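Local coordinates for protein arginyl-trna synthetase (Thermus thermophilus, PDB 1IQ0) that probably attaches L-arginine to its cognate tRNA in an ATP-dependent reaction, as a monomeric class I aminoacyl-tRNA synthetase, at residues Arg3-Glu8 against Pro65-Glu70; Gly34-Pro39 against Phe80-Glu85. All coordinates share one frame; numbering follows the deposited sequence.

Contact 1: Arg3-Glu8 against Pro65-Glu70; sequences RRALEE and PEFVEE
Phe67 and Pro65 meet Ala5 and Leu6 in a mainly apolar contact between the first helix of the chain and the turn that leads into strand 68-74. The Phe67 ring reaches the helix with its far edge. CZ stands 4.1 Å from CB of Ala5, with CE2 scarcely farther, so the methyl group lies near the ring plane and not over a face. Leu6 also meets this edge, its backbone N lying 4.2 Å from Phe67 CZ and its CB a little farther off. CG of Phe67 sits between its own backbone N and carbonyl carbon (chi1 56°), and this rotamer sends the ring out toward the helix. One face of the ring is covered from within the same segment, where Pro65 CB lies 3.4 Å above the plane, offset toward the rim.

Leu6 makes the second apolar group with one branch. Its CD1 touches CG of Pro65 and CG2 of Val68, each at 4.3 Å, and so bridges the start and the end of the turn. All of this belongs to the N-terminal domain of arginyl-tRNA synthetases, where helix 3-15 packs on a small antiparallel sheet; Phe80 of the adjacent strand 77-82 continues the apolar patch beside Leu6 and Val68.

Within each segment the backbone is hydrogen-bonded to itself. Residues Pro65 to Val68 form a type I beta turn closed by Val68 N to Pro65 O at 3.0 Å, while Glu7 N to Arg3 O belongs to the helix. Polar groups of the helix are engaged on other sides: Arg4 NE pairs with Glu7 OE1 at 3.4 Å and also with Glu514, and Arg3 forms a salt bridge with Asp511, which lies just after helix 500-509.

Contact 2: Gly34-Pro39 against Phe80-Glu85; sequences GDYGVP and FRLRTE
Phe80 O receives two backbone N-H groups from the facing segment, Asp35 N at 2.8 Å and Tyr36 N at 3.2 Å. The Tyr36 donor lies in the carbonyl plane, whereas that of Asp35 is tilted 32° from it. Two consecutive residues facing one make a classic beta bulge. The return bond, Phe80 N to Tyr36 O, completes the antiparallel hydrogen-bonded pair.

A side chain extends this ladder. Asp35 OD2 accepts Leu82 N at 2.9 Å on the anti side of the carboxylate, in a nearly straight bond (167°), and the same oxygen forms a salt bridge with Arg503. CG of Asp35 lies beside its backbone N, anti to the carbonyl carbon (chi1 -54°), which swings the carboxylate to Leu82. With an alanine here, the Leu82 amide would probably lose this acceptor and Arg503 its carboxylate mate.

Among apolar contacts, Leu82 CD1 meets the edge of the Tyr36 ring near its plane, 3.5 Å from CE1. Val38 CG1 lies at the edge of the Phe80 ring, 4.2 Å from CE1. Gly34 CA packs 4.0 Å from Arg81 CA.

Strand 36-39 lies between strands 26-27 and 77-82 of the four-stranded sheet. The Phe80 side chain touches Leu6 and Ile10 of helix 3-15, while Tyr36 packs on Arg3 and Leu507 and hydrogen-bonds through OH to Asp511, joining the sheet to the region of helix 500-509.

In the fold
From the N terminus, helix 3-15 comes first, followed by strand 26-27 and strand 36-39. The chain then passes through helices 42-46 and 51-60 to the turn before strand 68-74, where contact 1 closes a loop back to the first helix. Strand 77-82 returns antiparallel to 68-74, and contact 2 closes the second loop by placing it against 36-39. The two loops cross, since the segments alternate along the chain. Their centres lie about 8 Å apart, and they meet through the Glu66-Arg83 salt bridge and a probable hydrogen bond of Glu69 N with Arg81 O. Together they tie helix 3-15 to the edge strand 68-74 and strand 77-82 to 36-39 within the N-terminal domain.

Contact 1: Arg3-Glu8 against Pro65-Glu70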
# COMPACT_ATOMS: atom_id res chain seq x y z
N ARG A 3 -12.26 2.43 -20.32
CA ARG A 3 -11.65 3.75 -20.23
C ARG A 3 -10.26 3.80 -20.84
O ARG A 3 -9.93 4.75 -21.54
CB ARG A 3 -11.60 4.21 -18.78
CG ARG A 3 -12.95 4.56 -18.20
CD ARG A 3 -12.84 5.00 -16.76
NE ARG A 3 -12.02 6.19 -16.59
CZ ARG A 3 -11.88 6.84 -15.44
NH1 ARG A 3 -12.51 6.41 -14.35
NH2 ARG A 3 -11.11 7.91 -15.37
N ARG A 4 -9.44 2.79 -20.56
CA ARG A 4 -8.08 2.74 -21.09
C ARG A 4 -8.12 2.50 -22.59
O ARG A 4 -7.29 3.04 -23.33
CB ARG A 4 -7.27 1.63 -20.40
CG ARG A 4 -6.77 1.98 -19.00
CD ARG A 4 -5.78 3.14 -19.03
NE ARG A 4 -5.42 3.62 -17.69
CZ ARG A 4 -4.51 3.06 -16.90
NH1 ARG A 4 -3.85 1.97 -17.29
NH2 ARG A 4 -4.25 3.59 -15.71
N ALA A 5 -9.07 1.69 -23.03
CA ALA A 5 -9.21 1.40 -24.46
C ALA A 5 -9.53 2.71 -25.17
O ALA A 5 -9.09 2.95 -26.30
CB ALA A 5 -10.33 0.40 -24.68
N LEU A 6 -10.27 3.58 -24.49
CA LEU A 6 -10.64 4.87 -25.05
C LEU A 6 -9.43 5.80 -25.11
O LEU A 6 -9.25 6.54 -26.07
CB LEU A 6 -11.76 5.49 -24.23
CG LEU A 6 -12.33 6.83 -24.71
CD1 LEU A 6 -12.65 6.78 -26.21
CD2 LEU A 6 -13.59 7.14 -23.90
N GLU A 7 -8.60 5.77 -24.07
CA GLU A 7 -7.41 6.61 -24.04
C GLU A 7 -6.43 6.12 -25.10
O GLU A 7 -5.73 6.92 -25.72
CB GLU A 7 -6.75 6.57 -22.66
CG GLU A 7 -7.70 6.91 -21.53
CD GLU A 7 -7.01 7.00 -20.18
OE1 GLU A 7 -6.13 6.15 -19.90
OE2 GLU A 7 -7.36 7.90 -19.40
N GLU A 8 -6.37 4.81 -25.30
CA GLU A 8 -5.47 4.25 -26.30
C GLU A 8 -5.87 4.72 -27.69
O GLU A 8 -5.03 5.14 -28.48
CB GLU A 8 -5.50 2.72 -26.24
CG GLU A 8 -4.66 2.04 -27.31
CD GLU A 8 -3.22 2.54 -27.33
OE1 GLU A 8 -2.55 2.47 -26.27
OE2 GLU A 8 -2.76 3.00 -28.39
N PRO A 65 -14.49 3.85 -30.99
CA PRO A 65 -14.51 2.44 -30.60
C PRO A 65 -15.99 2.06 -30.70
O PRO A 65 -16.85 2.93 -30.56
CB PRO A 65 -14.02 2.47 -29.16
CG PRO A 65 -13.09 3.66 -29.14
CD PRO A 65 -13.87 4.68 -29.94
N GLU A 66 -16.29 0.78 -30.94
CA GLU A 66 -17.69 0.36 -31.08
C GLU A 66 -18.57 0.64 -29.87
O GLU A 66 -19.79 0.65 -29.99
CB GLU A 66 -17.77 -1.14 -31.45
CG GLU A 66 -17.26 -2.13 -30.40
CD GLU A 66 -18.23 -2.31 -29.23
OE1 GLU A 66 -19.45 -2.45 -29.48
OE2 GLU A 66 -17.77 -2.33 -28.07
N PHE A 67 -17.97 0.88 -28.71
CA PHE A 67 -18.75 1.15 -27.51
C PHE A 67 -19.10 2.62 -27.31
O PHE A 67 -19.82 2.97 -26.38
CB PHE A 67 -18.05 0.58 -26.26
CG PHE A 67 -16.64 1.09 -26.07
CD1 PHE A 67 -16.41 2.38 -25.60
CD2 PHE A 67 -15.55 0.26 -26.33
CE1 PHE A 67 -15.10 2.85 -25.41
CE2 PHE A 67 -14.24 0.72 -26.14
CZ PHE A 67 -14.02 2.01 -25.68
N VAL A 68 -18.59 3.48 -28.19
CA VAL A 68 -18.88 4.91 -28.09
C VAL A 68 -20.01 5.31 -29.04
O VAL A 68 -19.95 5.10 -30.25
CB VAL A 68 -17.63 5.77 -28.41
CG1 VAL A 68 -18.01 7.25 -28.41
CG2 VAL A 68 -16.55 5.51 -27.37
N GLU A 69 -21.06 5.89 -28.46
CA GLU A 69 -22.23 6.32 -29.20
C GLU A 69 -21.94 7.58 -30.02
O GLU A 69 -22.26 7.64 -31.21
CB GLU A 69 -23.38 6.61 -28.23
CG GLU A 69 -24.70 7.04 -28.87
CD GLU A 69 -25.58 5.87 -29.25
OE1 GLU A 69 -25.30 5.20 -30.27
OE2 GLU A 69 -26.57 5.62 -28.53
N GLU A 70 -21.35 8.57 -29.37
CA GLU A 70 -21.04 9.84 -30.03
C GLU A 70 -19.99 10.64 -29.27
O GLU A 70 -19.92 10.59 -28.03
CB GLU A 70 -22.33 10.66 -30.15
CG GLU A 70 -22.13 12.09 -30.61
CD GLU A 70 -23.43 12.88 -30.59
OE1 GLU A 70 -24.37 12.50 -31.32
OE2 GLU A 70 -23.51 13.88 -29.85

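Contact 2: Gly34-Pro39 against Phe80-Glu85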
# COMPACT_ATOMS: atom_id res chain seq x y z
N GLY A 34 -22.38 13.57 -22.14
CA GLY A 34 -21.53 12.39 -22.11
C GLY A 34 -21.19 11.75 -20.78
O GLY A 34 -21.56 12.23 -19.71
N ASP A 35 -20.45 10.65 -20.86
CA ASP A 35 -20.04 9.90 -19.69
C ASP A 35 -18.57 10.14 -19.36
O ASP A 35 -18.19 10.22 -18.18
CB ASP A 35 -20.28 8.42 -19.93
CG ASP A 35 -21.71 8.12 -20.33
OD1 ASP A 35 -22.63 8.56 -19.61
OD2 ASP A 35 -21.92 7.46 -21.36
N TYR A 36 -17.76 10.25 -20.40
CA TYR A 36 -16.32 10.46 -20.25
C TYR A 36 -15.84 11.63 -21.10
O TYR A 36 -16.40 11.91 -22.16
CB TYR A 36 -15.55 9.20 -20.65
CG TYR A 36 -15.77 8.03 -19.73
CD1 TYR A 36 -16.47 6.90 -20.16
CD2 TYR A 36 -15.29 8.05 -18.43
CE1 TYR A 36 -16.69 5.82 -19.30
CE2 TYR A 36 -15.50 6.98 -17.57
CZ TYR A 36 -16.20 5.87 -18.01
OH TYR A 36 -16.40 4.81 -17.16
N GLY A 37 -14.80 12.29 -20.64
CA GLY A 37 -14.26 13.42 -21.37
C GLY A 37 -12.76 13.55 -21.21
O GLY A 37 -12.17 13.04 -20.25
N VAL A 38 -12.15 14.24 -22.16
CA VAL A 38 -10.72 14.46 -22.12
C VAL A 38 -10.48 15.96 -22.26
O VAL A 38 -11.09 16.62 -23.10
CB VAL A 38 -10.01 13.70 -23.26
CG1 VAL A 38 -10.49 14.21 -24.61
CG2 VAL A 38 -8.51 13.84 -23.12
N PRO A 39 -9.60 16.52 -21.42
CA PRO A 39 -9.30 17.96 -21.48
C PRO A 39 -8.23 18.25 -22.53
O PRO A 39 -7.29 17.48 -22.69
CB PRO A 39 -8.81 18.25 -20.07
CG PRO A 39 -8.00 17.00 -19.77
CD PRO A 39 -8.90 15.88 -20.29
N PHE A 80 -17.46 11.96 -24.46
CA PHE A 80 -17.94 10.76 -25.13
C PHE A 80 -19.16 10.18 -24.44
O PHE A 80 -19.17 9.95 -23.23
CB PHE A 80 -16.84 9.69 -25.17
CG PHE A 80 -15.56 10.16 -25.79
CD1 PHE A 80 -14.64 10.89 -25.03
CD2 PHE A 80 -15.28 9.90 -27.12
CE1 PHE A 80 -13.45 11.34 -25.61
CE2 PHE A 80 -14.09 10.35 -27.71
CZ PHE A 80 -13.18 11.07 -26.95
N ARG A 81 -20.21 9.94 -25.23
CA ARG A 81 -21.42 9.34 -24.71
C ARG A 81 -21.32 7.88 -25.14
O ARG A 81 -21.15 7.59 -26.32
CB ARG A 81 -22.66 10.02 -25.30
CG ARG A 81 -23.99 9.44 -24.80
CD ARG A 81 -25.10 10.50 -24.84
NE ARG A 81 -25.03 11.31 -26.05
CZ ARG A 81 -25.37 10.89 -27.27
NH1 ARG A 81 -25.82 9.65 -27.44
NH2 ARG A 81 -25.24 11.70 -28.31
N LEU A 82 -21.40 6.97 -24.17
CA LEU A 82 -21.29 5.55 -24.44
C LEU A 82 -22.61 4.92 -24.87
O LEU A 82 -23.68 5.42 -24.55
CB LEU A 82 -20.77 4.82 -23.20
CG LEU A 82 -19.41 5.28 -22.64
CD1 LEU A 82 -19.04 4.43 -21.44
CD2 LEU A 82 -18.33 5.16 -23.73
N ARG A 83 -22.52 3.83 -25.63
CA ARG A 83 -23.73 3.13 -26.03
C ARG A 83 -24.15 2.39 -24.76
O ARG A 83 -23.37 1.63 -24.18
CB ARG A 83 -23.45 2.13 -27.15
CG ARG A 83 -23.04 2.75 -28.47
CD ARG A 83 -23.19 1.74 -29.60
NE ARG A 83 -22.56 0.47 -29.26
CZ ARG A 83 -22.68 -0.64 -29.98
NH1 ARG A 83 -23.41 -0.65 -31.08
NH2 ARG A 83 -22.06 -1.75 -29.58
N THR A 84 -25.37 2.62 -24.32
CA THR A 84 -25.87 1.99 -23.11
C THR A 84 -25.63 0.48 -23.06
O THR A 84 -25.16 -0.03 -22.05
CB THR A 84 -27.35 2.32 -22.93
OG1 THR A 84 -27.49 3.74 -22.81
CG2 THR A 84 -27.92 1.65 -21.67
N GLU A 85 -25.94 -0.22 -24.14
CA GLU A 85 -25.75 -1.66 -24.20
C GLU A 85 -24.30 -2.06 -23.95
O GLU A 85 -24.02 -2.94 -23.12
CB GLU A 85 -26.19 -2.20 -25.56
CG GLU A 85 -26.00 -3.70 -25.70
CD GLU A 85 -26.22 -4.19 -27.12
OE1 GLU A 85 -26.14 -5.41 -27.35
OE2 GLU A 85 -26.47 -3.34 -28.01